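Local coordinates for benzoate transport porin BenP (Acinetobacter baumannii AB307-0294, PDB 5DL8), which probably acts as a porin of the OprD family, a beta-barrel channel in the outer membrane that would let small solutes such as benzoate through, at residues K249-K254 with A264-L269; A53-Y58 with R146-S151. All coordinates share one frame; numbering follows the deposited sequence.

How the contacts relate
Contact 1 and contact 2 illustrate two kinds of contact in a porin barrel. The first joins neighbouring strands of one hairpin within the wall; the second packs a loop against a strand of the wall that lies 88 residues earlier in the chain. They follow one another in sequence, 53-58 with 146-151 closing before 249-254 opens. They lie on opposite sides of the chain's centre, with their own centres about 31 Å apart and their nearest atoms about 16 Å apart, so neither touches the other. Both stand away from the two bound calcium ions. Leu-269, at the end of 264-269, touches a bound detergent, and the side chain of Ile-267 is about 7 Å from one.

Contact 1 (K249-K254 with A264-L269); sequences KYFNAK and AENIGL
Two torsions bring Tyr-250 and Glu-265 together across the hairpin. The tyrosine ring is swung away from its own N (chi1 174°), whereas CG of Glu-265 stays beside its N (chi1 -65°) and the chain then runs extended, so hydroxyl and carboxylate converge from diagonally placed residues. OE2 arrives at the ring edge, in the ring plane, with the carboxylate turned 87° from that plane. The Tyr-250 OH donates to Glu-265 OE2 over 2.5 Å, a very short bond, and accepts a second from Asn-252 ND2 at 2.8 Å in the plane of that amide. Further along the same face, Ile-267 CG1 packs 3.9 Å from Tyr-250 CD1, at the ring edge.

Beneath this trio runs a regular antiparallel ladder. Lys-249 with Gly-268, Phe-251 with Asn-266 and Ala-253 with Ala-264 are the hydrogen-bonded pairs, as in the bond from Ala-253 N to Ala-264 O at 2.8 Å. On the other face Phe-251 CB and Asn-266 CB are 4.2 Å apart. A water at the edge of the phenyl ring lies within hydrogen-bonding distance of Asn-266 OD1 and Lys-249 O. Phe-251 also meets Phe-305 edge-to-face, while Lys-249 NZ is held by Tyr-230 OH and Tyr-304 O. Such hairpins, stitched edge to edge, build the wall of a porin barrel. The two bonds of the hydroxyl form a short chain: by accepting from Asn-252, Tyr-250 OH is probably polarised into a stronger donor to Glu-265, although a length so short should be read with caution at 2.20 Å resolution.

Contact 2 (A53-Y58 with R146-S151); sequences AASLFY and RQLLTS
Gln-147 reaches Ala-53 with the flat end of its side chain. From CB the chain sets off with CG anti to the backbone N (chi1 -180°), then bends at chi2 (45°), which turns the amide toward the strand. CD comes within 3.4 Å of Ala-53 CB, and the methyl sits above the amide plane. OE1 is closer still, 3.1 Å from Ala-53 CB, a tight fit. The other branch, NE2, stands 3.6 Å from Ala-53 CB and hydrogen-bonds to Ser-51 OG. Alongside, Leu-148 brings CD2 to 3.8 Å from Ala-53 CB, and further down the strand Leu-149 CD2 lies 4.3 Å from Phe-57 CZ.

This is consistent with a loop folded against the inside of the barrel, where Arg-146 gathers with Arg-178 and Arg-398, probably resembling the arginine row along which OprD relatives pass carboxylate substrates. Between the two segments, then, the contact is van der Waals in kind, and the loop's polar groups are anchored elsewhere on the barrel wall: Gln-147 NE2 by Ser-51, earlier on the same strand, and the backbone atoms Gln-147 O, Leu-148 N and Leu-149 N by Lys-31 NZ, Tyr-112 OH and Gln-83 OE1 of other strands.

Contact 1 (K249-K254 with A264-L269)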
# COMPACT_ATOMS: atom_id res chain seq x y z
N LYS A 249 14.22 8.70 -3.83
CA LYS A 249 14.00 7.70 -2.85
C LYS A 249 15.17 6.71 -2.75
O LYS A 249 15.64 6.18 -3.76
CB LYS A 249 12.71 6.93 -3.21
CG LYS A 249 11.53 7.93 -3.22
CD LYS A 249 10.25 7.40 -3.75
CE LYS A 249 9.04 8.16 -3.36
NZ LYS A 249 8.58 7.78 -2.04
N TYR A 250 15.58 6.39 -1.51
CA TYR A 250 16.67 5.41 -1.26
C TYR A 250 16.23 4.40 -0.23
O TYR A 250 15.82 4.74 0.89
CB TYR A 250 17.96 6.07 -0.84
CG TYR A 250 19.08 5.08 -0.43
CD1 TYR A 250 19.86 4.49 -1.37
CD2 TYR A 250 19.34 4.77 0.89
CE1 TYR A 250 20.88 3.58 -1.03
CE2 TYR A 250 20.36 3.96 1.25
CZ TYR A 250 21.11 3.33 0.27
OH TYR A 250 22.08 2.41 0.59
N PHE A 251 16.26 3.17 -0.66
CA PHE A 251 16.04 2.02 0.25
C PHE A 251 17.34 1.17 0.42
O PHE A 251 18.01 0.81 -0.58
CB PHE A 251 14.90 1.05 -0.23
CG PHE A 251 13.51 1.61 -0.24
CD1 PHE A 251 13.06 2.34 -1.28
CD2 PHE A 251 12.65 1.31 0.74
CE1 PHE A 251 11.77 2.87 -1.30
CE2 PHE A 251 11.36 1.78 0.76
CZ PHE A 251 10.90 2.57 -0.25
N ASN A 252 17.53 0.69 1.63
CA ASN A 252 18.60 -0.29 1.89
C ASN A 252 18.01 -1.41 2.72
O ASN A 252 17.54 -1.12 3.79
CB ASN A 252 19.71 0.35 2.71
CG ASN A 252 21.05 -0.46 2.77
OD1 ASN A 252 21.19 -1.49 3.48
ND2 ASN A 252 22.04 0.06 2.09
N ALA A 253 18.15 -2.64 2.24
CA ALA A 253 17.69 -3.91 2.92
C ALA A 253 18.86 -4.95 3.13
O ALA A 253 19.53 -5.39 2.20
CB ALA A 253 16.56 -4.56 2.13
N LYS A 254 19.00 -5.38 4.35
CA LYS A 254 20.00 -6.30 4.74
C LYS A 254 19.55 -7.30 5.76
O LYS A 254 18.91 -6.93 6.74
CB LYS A 254 21.15 -5.47 5.35
CG LYS A 254 22.45 -6.13 5.22
CD LYS A 254 23.00 -5.87 3.81
CE LYS A 254 24.36 -6.64 3.61
NZ LYS A 254 24.28 -8.18 3.50
N ALA A 264 20.34 -5.73 -0.68
CA ALA A 264 19.83 -4.89 -1.77
C ALA A 264 19.63 -3.43 -1.46
O ALA A 264 19.12 -3.05 -0.39
CB ALA A 264 18.49 -5.48 -2.29
N GLU A 265 19.94 -2.64 -2.46
CA GLU A 265 19.61 -1.17 -2.44
C GLU A 265 18.60 -0.90 -3.58
O GLU A 265 18.72 -1.52 -4.69
CB GLU A 265 20.81 -0.28 -2.73
CG GLU A 265 21.85 -0.36 -1.67
CD GLU A 265 23.07 0.52 -2.05
OE1 GLU A 265 23.81 0.10 -3.00
OE2 GLU A 265 23.20 1.66 -1.49
N ASN A 266 17.70 0.04 -3.35
CA ASN A 266 16.74 0.50 -4.42
C ASN A 266 16.78 2.01 -4.49
O ASN A 266 16.47 2.75 -3.54
CB ASN A 266 15.36 -0.10 -4.21
CG ASN A 266 14.26 0.53 -5.09
OD1 ASN A 266 14.43 1.54 -5.70
ND2 ASN A 266 13.09 -0.05 -5.05
N ILE A 267 17.32 2.49 -5.59
CA ILE A 267 17.46 3.90 -5.75
C ILE A 267 16.48 4.33 -6.84
O ILE A 267 16.50 3.76 -7.91
CB ILE A 267 18.95 4.26 -6.18
CG1 ILE A 267 19.87 3.64 -5.14
CG2 ILE A 267 19.14 5.73 -6.16
CD1 ILE A 267 21.37 3.96 -5.24
N GLY A 268 15.79 5.45 -6.59
CA GLY A 268 14.75 5.95 -7.45
C GLY A 268 14.65 7.46 -7.58
O GLY A 268 15.03 8.20 -6.68
N LEU A 269 14.23 7.90 -8.75
CA LEU A 269 13.97 9.29 -9.07
C LEU A 269 12.65 9.37 -9.84
O LEU A 269 12.42 8.63 -10.82
CB LEU A 269 15.16 9.82 -9.88
CG LEU A 269 14.99 11.32 -10.26
CD1 LEU A 269 14.99 12.31 -9.09
CD2 LEU A 269 16.03 11.81 -11.30
O HOH W 1 13.75 4.04 -4.61

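Contact 2 (A53-Y58 with R146-S151)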
# COMPACT_ATOMS: atom_id res chain seq x y z
N ALA A 53 -18.72 -6.88 -0.78
CA ALA A 53 -18.30 -6.60 0.59
C ALA A 53 -19.10 -5.44 1.18
O ALA A 53 -19.62 -4.60 0.43
CB ALA A 53 -16.80 -6.26 0.65
N ALA A 54 -19.24 -5.47 2.50
CA ALA A 54 -19.78 -4.38 3.32
C ALA A 54 -18.83 -4.21 4.55
O ALA A 54 -18.35 -5.19 5.08
CB ALA A 54 -21.19 -4.64 3.79
N SER A 55 -18.57 -2.94 4.89
CA SER A 55 -17.63 -2.60 5.94
C SER A 55 -18.03 -1.37 6.71
O SER A 55 -18.68 -0.48 6.16
CB SER A 55 -16.25 -2.32 5.37
OG SER A 55 -15.74 -3.42 4.66
N LEU A 56 -17.60 -1.33 7.95
CA LEU A 56 -17.82 -0.19 8.81
C LEU A 56 -16.57 0.12 9.69
O LEU A 56 -15.91 -0.81 10.20
CB LEU A 56 -19.03 -0.51 9.70
CG LEU A 56 -19.52 0.64 10.60
CD1 LEU A 56 -19.93 1.80 9.74
CD2 LEU A 56 -20.64 0.14 11.49
N PHE A 57 -16.22 1.40 9.74
CA PHE A 57 -15.01 1.92 10.44
C PHE A 57 -15.44 3.08 11.37
O PHE A 57 -16.19 4.00 11.00
CB PHE A 57 -13.92 2.45 9.47
CG PHE A 57 -13.51 1.45 8.43
CD1 PHE A 57 -14.21 1.38 7.22
CD2 PHE A 57 -12.50 0.54 8.69
CE1 PHE A 57 -13.87 0.43 6.27
CE2 PHE A 57 -12.14 -0.40 7.72
CZ PHE A 57 -12.85 -0.49 6.54
N TYR A 58 -14.97 2.99 12.60
CA TYR A 58 -15.30 3.92 13.62
C TYR A 58 -14.02 4.45 14.25
O TYR A 58 -13.09 3.66 14.59
CB TYR A 58 -16.15 3.24 14.65
CG TYR A 58 -16.36 4.11 15.89
CD1 TYR A 58 -17.23 5.23 15.86
CD2 TYR A 58 -15.68 3.82 17.10
CE1 TYR A 58 -17.41 6.01 17.01
CE2 TYR A 58 -15.89 4.56 18.22
CZ TYR A 58 -16.73 5.64 18.17
OH TYR A 58 -16.84 6.34 19.28
N ARG A 146 -7.48 -4.58 -3.65
CA ARG A 146 -8.26 -5.78 -4.01
C ARG A 146 -9.68 -5.72 -3.40
O ARG A 146 -10.45 -4.85 -3.81
CB ARG A 146 -7.46 -7.03 -3.63
CG ARG A 146 -6.10 -7.24 -4.31
CD ARG A 146 -6.21 -7.17 -5.78
NE ARG A 146 -5.07 -7.82 -6.45
CZ ARG A 146 -3.80 -7.34 -6.55
NH1 ARG A 146 -3.39 -6.19 -5.97
NH2 ARG A 146 -2.91 -8.10 -7.18
N GLN A 147 -9.98 -6.56 -2.39
CA GLN A 147 -11.25 -6.54 -1.77
C GLN A 147 -11.15 -5.98 -0.36
O GLN A 147 -11.11 -4.73 -0.20
CB GLN A 147 -11.92 -7.93 -1.86
CG GLN A 147 -13.29 -8.08 -1.25
CD GLN A 147 -14.25 -6.94 -1.57
OE1 GLN A 147 -14.16 -5.87 -0.97
NE2 GLN A 147 -15.22 -7.19 -2.47
N LEU A 148 -11.05 -6.81 0.67
CA LEU A 148 -10.86 -6.22 2.06
C LEU A 148 -9.40 -5.63 2.24
O LEU A 148 -8.52 -5.88 1.38
CB LEU A 148 -11.29 -7.21 3.14
CG LEU A 148 -12.71 -7.83 2.97
CD1 LEU A 148 -13.09 -8.66 4.19
CD2 LEU A 148 -13.69 -6.66 2.75
N LEU A 149 -9.21 -4.82 3.27
CA LEU A 149 -7.99 -3.97 3.48
C LEU A 149 -7.08 -4.55 4.61
O LEU A 149 -7.51 -5.08 5.68
CB LEU A 149 -8.42 -2.62 3.95
CG LEU A 149 -8.86 -1.52 2.99
CD1 LEU A 149 -9.62 -1.99 1.80
CD2 LEU A 149 -9.61 -0.38 3.68
N THR A 150 -5.80 -4.53 4.33
CA THR A 150 -4.74 -4.92 5.28
C THR A 150 -4.75 -3.96 6.48
O THR A 150 -4.93 -2.75 6.33
CB THR A 150 -3.38 -4.91 4.54
OG1 THR A 150 -3.55 -5.72 3.38
CG2 THR A 150 -2.12 -5.44 5.37
N SER A 151 -4.66 -4.50 7.67
CA SER A 151 -4.33 -3.75 8.87
C SER A 151 -3.32 -4.54 9.70
O SER A 151 -2.92 -5.67 9.29
CB SER A 151 -5.61 -3.46 9.62
OG SER A 151 -6.18 -4.65 10.18